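Local atomic coordinates of transcriptional regulator, MerR family (Listeria monocytogenes str. 4b F2365, PDB entry 3GP4), a protein that probably binds promoter DNA as a dimeric MerR-family transcriptional regulator, with a helix-turn-helix domain joined to a long dimerisation helix. Residues L27-H32 with D67-F72. Numbering follows the deposited sequence.
Sequences LIPPIH and DYLALF
L69 and F72, on helix 62-74, make a small, buried van der Waals contact with L27, I28 and P29, at the start of the loop that follows helix 16-25; a leucine meets loop backbone and a proline ring. No hydrogen bond crosses between the two segments, which together bury 160 Å². The chain traces come closest at L27 and L69, 6.4 Å between their CA atoms. L69 does most of the touching. With CG anti to the backbone N (chi1 -176°), its isobutyl end reaches out from the helix, CD2 facing the loop backbone and CD1 the proline ring, both near P29 CD. CD2 lies against the backbone from L27 to P29, though its exact placement is doubtful. CD1 sits 3.5 Å from P29 CG and 3.7 Å from P29 CD. The two side chains lie at an oblique angle. F72, one helical turn further on, adds a looser contact: its CE2 is 4.4 Å from P29 CG, and the proline approaches the ring obliquely. In the winged helix-turn-helix domain of MerR regulators, this contact joins the loop after the second helix, probably the DNA-recognition helix, to the helix preceding the long dimerisation helix, here 79-130. W48 of helix 43-57 packs against the same group, touching P29 and L69 while its ring meets that of F72 with the planes about 55° apart. The CB atoms of L27 and I28 are directed away from 67-72: L27 packs on I62, L65 and I66, earlier on helix 62-74, and I28 on I49 and T52 of helix 43-57. Helix 62-74 also meets the second subunit: Y68 OH is hydrogen-bonded to Y114 OH of that subunit, and F72 packs on its E124.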
ATOM      1  N   LEU A  27     -12.373  -7.564 -16.381  1.00 23.36           N
ATOM      2  CA  LEU A  27     -12.346  -6.442 -15.444  1.00 23.88           C
ATOM      3  C   LEU A  27     -13.155  -5.258 -15.954  1.00 23.83           C
ATOM      4  O   LEU A  27     -13.741  -4.516 -15.166  1.00 25.43           O
ATOM      5  CB  LEU A  27     -10.923  -6.004 -15.209  1.00 23.19           C
ATOM      6  CG  LEU A  27     -10.176  -6.926 -14.225  1.00 23.61           C
ATOM      7  CD1 LEU A  27      -8.678  -6.528 -14.305  1.00 23.45           C
ATOM      8  CD2 LEU A  27     -10.661  -6.788 -12.791  1.00 20.89           C
ATOM      9  N   ILE A  28     -13.215  -5.115 -17.270  1.00 24.16           N
ATOM     10  CA  ILE A  28     -14.051  -4.074 -17.907  1.00 24.88           C
ATOM     11  C   ILE A  28     -14.992  -4.734 -18.907  1.00 25.35           C
ATOM     12  O   ILE A  28     -14.749  -5.872 -19.347  1.00 26.14           O
ATOM     13  CB  ILE A  28     -13.228  -2.953 -18.585  1.00 25.53           C
ATOM     14  CG1 ILE A  28     -12.494  -3.478 -19.843  1.00 24.65           C
ATOM     15  CG2 ILE A  28     -12.303  -2.282 -17.524  1.00 22.36           C
ATOM     16  CD1 ILE A  28     -11.534  -2.480 -20.545  1.00 25.50           C
ATOM     17  N   PRO A  29     -16.095  -4.049 -19.231  1.00 26.27           N
ATOM     18  CA  PRO A  29     -17.048  -4.677 -20.166  1.00 26.92           C
ATOM     19  C   PRO A  29     -16.452  -4.852 -21.575  1.00 27.45           C
ATOM     20  O   PRO A  29     -15.570  -4.087 -21.967  1.00 27.44           O
ATOM     21  CB  PRO A  29     -18.235  -3.698 -20.180  1.00 27.50           C
ATOM     22  CG  PRO A  29     -18.118  -2.903 -18.916  1.00 27.76           C
ATOM     23  CD  PRO A  29     -16.621  -2.818 -18.617  1.00 25.42           C
ATOM     24  N   PRO A  30     -16.937  -5.841 -22.358  1.00 27.65           N
ATOM     25  CA  PRO A  30     -16.411  -5.994 -23.712  1.00 27.78           C
ATOM     26  C   PRO A  30     -16.543  -4.704 -24.520  1.00 27.38           C
ATOM     27  O   PRO A  30     -17.533  -4.006 -24.416  1.00 26.72           O
ATOM     28  CB  PRO A  30     -17.323  -7.060 -24.320  1.00 27.46           C
ATOM     29  CG  PRO A  30     -17.819  -7.825 -23.144  1.00 28.63           C
ATOM     30  CD  PRO A  30     -18.064  -6.758 -22.119  1.00 28.36           C
ATOM     31  N   ILE A  31     -15.532  -4.408 -25.312  1.00 27.81           N
ATOM     32  CA  ILE A  31     -15.457  -3.144 -26.016  1.00 28.59           C
ATOM     33  C   ILE A  31     -16.056  -3.360 -27.406  1.00 28.90           C
ATOM     34  O   ILE A  31     -15.832  -4.394 -28.038  1.00 29.26           O
ATOM     35  CB  ILE A  31     -14.001  -2.642 -26.081  1.00 28.08           C
ATOM     36  CG1 ILE A  31     -13.466  -2.429 -24.646  1.00 29.26           C
ATOM     37  CG2 ILE A  31     -13.869  -1.349 -26.906  1.00 26.64           C
ATOM     38  CD1 ILE A  31     -11.951  -2.599 -24.597  1.00 30.31           C
ATOM     39  N   HIS A  32     -16.814  -2.375 -27.862  1.00 30.83           N
ATOM     40  CA  HIS A  32     -17.347  -2.399 -29.222  1.00 32.76           C
ATOM     41  C   HIS A  32     -16.198  -2.445 -30.260  1.00 33.02           C
ATOM     42  O   HIS A  32     -15.150  -1.789 -30.094  1.00 32.43           O
ATOM     43  CB  HIS A  32     -18.299  -1.213 -29.432  1.00 33.63           C
ATOM     44  CG  HIS A  32     -19.471  -1.213 -28.487  1.00 37.28           C
ATOM     45  ND1 HIS A  32     -20.756  -1.531 -28.886  1.00 40.37           N
ATOM     46  CD2 HIS A  32     -19.549  -0.957 -27.156  1.00 39.25           C
ATOM     47  CE1 HIS A  32     -21.572  -1.458 -27.848  1.00 40.78           C
ATOM     48  NE2 HIS A  32     -20.866  -1.112 -26.787  1.00 40.93           N
ATOM     49  N   ASP A  67     -15.857 -10.197 -10.305  1.00 24.40           N
ATOM     50  CA  ASP A  67     -17.232 -10.517  -9.806  1.00 25.29           C
ATOM     51  C   ASP A  67     -18.159  -9.330  -9.935  1.00 24.67           C
ATOM     52  O   ASP A  67     -19.334  -9.499 -10.292  1.00 23.58           O
ATOM     53  CB  ASP A  67     -17.268 -10.933  -8.306  1.00 25.31           C
ATOM     54  CG  ASP A  67     -16.958 -12.397  -8.072  1.00 27.18           C
ATOM     55  OD1 ASP A  67     -16.567 -13.113  -9.015  1.00 31.49           O
ATOM     56  OD2 ASP A  67     -17.098 -12.844  -6.908  1.00 26.24           O
ATOM     57  N   TYR A  68     -17.646  -8.146  -9.615  1.00 23.61           N
ATOM     58  CA  TYR A  68     -18.436  -6.912  -9.629  1.00 24.55           C
ATOM     59  C   TYR A  68     -18.906  -6.592 -11.041  1.00 24.88           C
ATOM     60  O   TYR A  68     -20.110  -6.343 -11.271  1.00 24.24           O
ATOM     61  CB  TYR A  68     -17.624  -5.743  -9.050  1.00 24.35           C
ATOM     62  CG  TYR A  68     -18.380  -4.439  -9.082  1.00 25.20           C
ATOM     63  CD1 TYR A  68     -19.330  -4.152  -8.126  1.00 25.01           C
ATOM     64  CD2 TYR A  68     -18.143  -3.504 -10.091  1.00 27.91           C
ATOM     65  CE1 TYR A  68     -20.040  -2.956  -8.146  1.00 26.01           C
ATOM     66  CE2 TYR A  68     -18.854  -2.304 -10.128  1.00 29.54           C
ATOM     67  CZ  TYR A  68     -19.799  -2.040  -9.134  1.00 28.36           C
ATOM     68  OH  TYR A  68     -20.515  -0.849  -9.145  1.00 29.55           O
ATOM     69  N   LEU A  69     -17.978  -6.623 -11.997  1.00 25.13           N
ATOM     70  CA  LEU A  69     -18.381  -6.496 -13.407  1.00 26.57           C
ATOM     71  C   LEU A  69     -19.363  -7.597 -13.867  1.00 26.48           C
ATOM     72  O   LEU A  69     -20.378  -7.270 -14.525  1.00 25.84           O
ATOM     73  CB  LEU A  69     -17.176  -6.418 -14.345  1.00 26.40           C
ATOM     74  CG  LEU A  69     -17.627  -6.200 -15.793  1.00 29.61           C
ATOM     75  CD1 LEU A  69     -18.302  -4.851 -15.980  1.00 30.56           C
ATOM     76  CD2 LEU A  69     -16.451  -6.303 -16.675  1.00 32.40           C
ATOM     77  N   ALA A  70     -19.088  -8.862 -13.537  1.00 27.06           N
ATOM     78  CA  ALA A  70     -20.026  -9.974 -13.820  1.00 27.84           C
ATOM     79  C   ALA A  70     -21.453  -9.710 -13.306  1.00 28.49           C
ATOM     80  O   ALA A  70     -22.429  -9.901 -14.055  1.00 29.26           O
ATOM     81  CB  ALA A  70     -19.490 -11.331 -13.305  1.00 28.33           C
ATOM     82  N   LEU A  71     -21.580  -9.298 -12.044  1.00 27.52           N
ATOM     83  CA  LEU A  71     -22.890  -8.884 -11.492  1.00 28.60           C
ATOM     84  C   LEU A  71     -23.542  -7.759 -12.293  1.00 29.46           C
ATOM     85  O   LEU A  71     -24.733  -7.863 -12.702  1.00 30.43           O
ATOM     86  CB  LEU A  71     -22.764  -8.489 -10.017  1.00 26.45           C
ATOM     87  CG  LEU A  71     -22.423  -9.611  -9.025  1.00 26.79           C
ATOM     88  CD1 LEU A  71     -21.964  -9.067  -7.680  1.00 24.52           C
ATOM     89  CD2 LEU A  71     -23.614 -10.591  -8.798  1.00 26.65           C
ATOM     90  N   PHE A  72     -22.768  -6.697 -12.527  1.00 29.34           N
ATOM     91  CA  PHE A  72     -23.194  -5.581 -13.363  1.00 31.77           C
ATOM     92  C   PHE A  72     -23.744  -6.038 -14.722  1.00 32.37           C
ATOM     93  O   PHE A  72     -24.831  -5.597 -15.150  1.00 32.06           O
ATOM     94  CB  PHE A  72     -22.041  -4.566 -13.520  1.00 31.95           C
ATOM     95  CG  PHE A  72     -22.306  -3.497 -14.559  1.00 34.75           C
ATOM     96  CD1 PHE A  72     -23.119  -2.413 -14.258  1.00 34.45           C
ATOM     97  CD2 PHE A  72     -21.754  -3.592 -15.833  1.00 36.64           C
ATOM     98  CE1 PHE A  72     -23.379  -1.429 -15.214  1.00 37.96           C
ATOM     99  CE2 PHE A  72     -21.990  -2.607 -16.795  1.00 38.67           C
ATOM    100  CZ  PHE A  72     -22.802  -1.520 -16.475  1.00 36.89           C
TER